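Local coordinates for USG-1 protein homolog (Pseudomonas aeruginosa, PDB 2HJS), which probably acts as an NAD(P)-dependent aldehyde dehydrogenase of the aspartate-semialdehyde dehydrogenase family, working as a dimer, at residues C139-L142 / A143-A147; A224-G227 / E228-P232. All blocks are in the same frame, centred on the assembly; numbering follows the deposited sequence.

Contact 1 (C139-L142 / A143-A147); sequences CEVL and APLLA
The pyrrolidine ring of Pro144 turns its CD–CG side to the two carbonyl oxygens of the preceding turn: CD lies 3.2 Å from Glu140 O, and the same CD is 3.4 Å from Val141 O. Beyond this chain segment the ring packs on Val266 and Thr270. Of the flat peptide groups, the carbonyl of Cys139 receives Ala143 N at 2.9 Å, a regular i to i+4 helix bond with an N-H...O angle of 161°. The carbonyl of Leu142 accepts Leu146 N at 3.0 Å, but this bond is bent at the hydrogen, with an N-H...O angle of 130°. The carboxylate of Glu140 takes no part in this turn; OE2 forms a salt bridge with Lys320 and OE1 a hydrogen bond with Thr294.

On the apolar side, Val141 and Leu145 are one turn apart and lie loosely alongside each other, CG1 to CD1 at 4.4 Å. Leu145 also lays its CG against Val141 O at 3.5 Å. Leu146 CG is set anti to the carbonyl carbon, beside its own backbone N, which carries it over Leu142 O to a tight 3.1 Å. The oxygen that accepts Leu146 N thus has a carbon of the same residue close against it. Leu311 of strand 308-315 touches Val141, Leu142 and Leu145, which places the C-terminal part of helix 133-145 on the sheet of the dimerisation domain.

A proline nitrogen has no hydrogen to give, and the ring carbon CD instead occupies the place near Glu140 O where the donor would normally sit. The chemistry thus implies an interrupted bonding ladder and a kink at Pro144, with the helix fraying into a turn that closes on Leu142 O.

Contact 2 (A224-G227 / E228-P232); sequences ALLG and ERIGP
A type II' beta turn at the C-terminal end of helix 213-225 brings Arg229 back over Leu226 and Ile230 beside it. Gly227 and Glu228 are its corner residues. The evidence lies in the backbone: Gly227 has phi 68° and psi -124°, Glu228 is near helical values, and Leu226 CA stands 6.0 Å from Arg229 CA. The closing bond, Arg229 N to Leu226 O, is weak at 3.5 Å, although its N-H...O angle of 151° is acceptable; the placement of that oxygen is uncertain, so the bond is secondary evidence for the turn. Gly227 is the first residue past the helix to leave helical geometry, and its positive phi, followed by the near-helical Glu228, makes the reversal.

Two bends along the Arg229 chain carry it back past Leu226 until NH1 comes 4.4 Å from Leu226 CD2, which meets the guanidinium plane obliquely. Ile230 uses its longer branch: CG1 touches Leu226 CB at 4.2 Å, and CG1 also lies 4.0 Å from Gly227 O. Rotation about the CA–CB bond turns CG1, not CG2, to Leu226 CB and leaves CG2 to meet Leu146.

Through this loop helix 213-225 passes into strand 233-239, outermost in its sheet within this chain. Leu226 is buried against Val114, and Ile230 against Cys151 and Leu154. Gly231 already pairs by backbone hydrogen bonding with Cys151, and Pro232 with Leu154, while Pro232 also packs on Gln308 of the second subunit.

In the fold
The two contacts follow one another along the chain, contact 1 at the end of helix 133-145 and contact 2 in the loop between helix 213-225 and strand 233-239, yet their centres are only 11 Å apart. They meet directly: Cys139 SG reaches Leu226 CG at 3.8 Å, and Leu146 CD1 reaches Ile230 CG2, also at 3.8 Å. Two helix ends, separated by some eighty residues, thus share one apolar patch at the mixed sheet of the dimerisation domain. Contact 1 lies against strand 308-315, whereas contact 2 leads into strand 233-239 and, at Pro232, touches the second subunit.

Contact 1 (C139-L142 / A143-A147)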
loop_
_atom_site.group_PDB
_atom_site.type_symbol
_atom_site.label_atom_id
_atom_site.label_comp_id
_atom_site.label_asym_id
_atom_site.label_seq_id
_atom_site.Cartn_x
_atom_site.Cartn_y
_atom_site.Cartn_z
ATOM N N CYS A 139 11.410 -9.391 9.381
ATOM C CA CYS A 139 12.120 -9.885 10.574
ATOM C C CYS A 139 13.561 -9.452 10.598
ATOM O O CYS A 139 14.109 -9.193 11.666
ATOM C CB CYS A 139 12.018 -11.414 10.708
ATOM S SG CYS A 139 10.346 -11.939 11.144
ATOM N N GLU A 140 14.161 -9.361 9.422
ATOM C CA GLU A 140 15.525 -8.907 9.321
ATOM C C GLU A 140 15.675 -7.493 9.873
ATOM O O GLU A 140 16.691 -7.172 10.468
ATOM C CB GLU A 140 15.992 -8.942 7.857
ATOM C CG GLU A 140 17.277 -8.178 7.602
ATOM C CD GLU A 140 17.649 -8.149 6.126
ATOM O OE1 GLU A 140 16.723 -8.285 5.284
ATOM O OE2 GLU A 140 18.862 -7.991 5.809
ATOM N N VAL A 141 14.666 -6.654 9.648
ATOM C CA VAL A 141 14.701 -5.269 10.084
ATOM C C VAL A 141 14.307 -5.152 11.559
ATOM O O VAL A 141 14.921 -4.402 12.303
ATOM C CB VAL A 141 13.777 -4.393 9.195
ATOM C CG1 VAL A 141 13.600 -2.976 9.797
ATOM C CG2 VAL A 141 14.341 -4.340 7.770
ATOM N N LEU A 142 13.302 -5.907 11.977
ATOM C CA LEU A 142 12.825 -5.862 13.363
ATOM C C LEU A 142 13.767 -6.476 14.394
ATOM O O LEU A 142 13.887 -5.952 15.505
ATOM C CB LEU A 142 11.500 -6.586 13.477
ATOM C CG LEU A 142 10.239 -5.743 13.438
ATOM C CD1 LEU A 142 10.325 -4.567 12.477
ATOM C CD2 LEU A 142 9.096 -6.678 13.078
ATOM N N ALA A 143 14.404 -7.595 14.044
ATOM C CA ALA A 143 15.270 -8.295 14.999
ATOM C C ALA A 143 16.253 -7.352 15.733
ATOM O O ALA A 143 16.254 -7.316 16.967
ATOM C CB ALA A 143 16.008 -9.468 14.345
ATOM N N PRO A 144 17.088 -6.596 14.992
ATOM C CA PRO A 144 18.037 -5.719 15.725
ATOM C C PRO A 144 17.363 -4.587 16.521
ATOM O O PRO A 144 17.907 -4.125 17.503
ATOM C CB PRO A 144 18.945 -5.155 14.624
ATOM C CG PRO A 144 18.282 -5.460 13.335
ATOM C CD PRO A 144 17.254 -6.520 13.527
ATOM N N LEU A 145 16.179 -4.166 16.109
ATOM C CA LEU A 145 15.437 -3.140 16.825
ATOM C C LEU A 145 14.860 -3.633 18.149
ATOM O O LEU A 145 14.701 -2.851 19.090
ATOM C CB LEU A 145 14.309 -2.604 15.947
ATOM C CG LEU A 145 14.722 -1.883 14.672
ATOM C CD1 LEU A 145 13.457 -1.364 13.936
ATOM C CD2 LEU A 145 15.636 -0.746 15.030
ATOM N N LEU A 146 14.571 -4.929 18.238
ATOM C CA LEU A 146 13.860 -5.463 19.392
ATOM C C LEU A 146 14.738 -5.600 20.621
ATOM O O LEU A 146 14.232 -5.836 21.715
ATOM C CB LEU A 146 13.152 -6.774 19.068
ATOM C CG LEU A 146 12.083 -6.624 17.980
ATOM C CD1 LEU A 146 11.544 -7.992 17.632
ATOM C CD2 LEU A 146 10.941 -5.650 18.332
ATOM N N ALA A 147 16.044 -5.423 20.451
ATOM C CA ALA A 147 16.944 -5.349 21.601
ATOM C C ALA A 147 16.752 -4.044 22.378
ATOM O O ALA A 147 17.075 -3.974 23.563
ATOM C CB ALA A 147 18.371 -5.486 21.160
#

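Contact 2 (A224-G227 / E228-P232)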
loop_
_atom_site.group_PDB
_atom_site.type_symbol
_atom_site.label_atom_id
_atom_site.label_comp_id
_atom_site.label_asym_id
_atom_site.label_seq_id
_atom_site.Cartn_x
_atom_site.Cartn_y
_atom_site.Cartn_z
ATOM N N ALA A 224 6.955 -17.641 14.633
ATOM C CA ALA A 224 7.989 -18.668 14.855
ATOM C C ALA A 224 9.361 -18.031 14.988
ATOM O O ALA A 224 10.125 -18.430 15.838
ATOM C CB ALA A 224 7.990 -19.741 13.786
ATOM N N LEU A 225 9.643 -17.017 14.181
ATOM C CA LEU A 225 10.967 -16.383 14.136
ATOM C C LEU A 225 11.233 -15.394 15.267
ATOM O O LEU A 225 12.329 -15.379 15.820
ATOM C CB LEU A 225 11.168 -15.658 12.796
ATOM C CG LEU A 225 11.351 -16.512 11.536
ATOM C CD1 LEU A 225 10.928 -15.740 10.282
ATOM C CD2 LEU A 225 12.789 -17.008 11.418
ATOM N N LEU A 226 10.259 -14.534 15.567
ATOM C CA LEU A 226 10.448 -13.480 16.554
ATOM C C LEU A 226 9.856 -13.900 17.875
ATOM O O LEU A 226 10.325 -13.482 18.927
ATOM C CB LEU A 226 9.823 -12.151 16.108
ATOM C CG LEU A 226 10.445 -11.469 14.884
ATOM C CD1 LEU A 226 9.714 -10.194 14.583
ATOM C CD2 LEU A 226 11.929 -11.199 15.065
ATOM N N GLY A 227 8.822 -14.728 17.819
ATOM C CA GLY A 227 8.263 -15.320 19.008
ATOM C C GLY A 227 7.584 -14.299 19.883
ATOM O O GLY A 227 6.706 -13.550 19.439
ATOM N N GLU A 228 8.052 -14.259 21.126
ATOM C CA GLU A 228 7.398 -13.520 22.190
ATOM C C GLU A 228 7.819 -12.060 22.247
ATOM O O GLU A 228 7.106 -11.240 22.836
ATOM C CB GLU A 228 7.653 -14.213 23.535
ATOM C CG GLU A 228 6.487 -14.101 24.498
ATOM C CD GLU A 228 5.187 -14.582 23.881
ATOM O OE1 GLU A 228 4.371 -13.717 23.477
ATOM O OE2 GLU A 228 4.999 -15.820 23.786
ATOM N N ARG A 229 8.947 -11.730 21.614
ATOM C CA ARG A 229 9.462 -10.350 21.621
ATOM C C ARG A 229 8.621 -9.325 20.865
ATOM O O ARG A 229 8.970 -8.141 20.825
ATOM C CB ARG A 229 10.937 -10.282 21.205
ATOM C CG ARG A 229 11.365 -11.357 20.253
ATOM C CD ARG A 229 12.753 -11.891 20.585
ATOM N NE ARG A 229 13.802 -10.934 20.249
ATOM C CZ ARG A 229 14.641 -11.063 19.223
ATOM N NH1 ARG A 229 14.578 -12.134 18.425
ATOM N NH2 ARG A 229 15.556 -10.118 19.005
ATOM N N ILE A 230 7.511 -9.755 20.275
ATOM C CA ILE A 230 6.543 -8.800 19.753
ATOM C C ILE A 230 5.138 -9.190 20.175
ATOM O O ILE A 230 4.851 -10.376 20.435
ATOM C CB ILE A 230 6.574 -8.655 18.205
ATOM C CG1 ILE A 230 6.479 -10.016 17.513
ATOM C CG2 ILE A 230 7.796 -7.874 17.733
ATOM C CD1 ILE A 230 5.815 -9.921 16.158
ATOM N N GLY A 231 4.265 -8.185 20.230
ATOM C CA GLY A 231 2.854 -8.426 20.482
ATOM C C GLY A 231 2.123 -8.807 19.205
ATOM O O GLY A 231 2.747 -9.103 18.186
ATOM N N PRO A 232 0.788 -8.749 19.234
ATOM C CA PRO A 232 -0.006 -9.169 18.080
ATOM C C PRO A 232 0.499 -8.541 16.755
ATOM O O PRO A 232 0.763 -7.329 16.698
ATOM C CB PRO A 232 -1.396 -8.630 18.405
ATOM C CG PRO A 232 -1.414 -8.479 19.893
ATOM C CD PRO A 232 -0.033 -8.226 20.337
#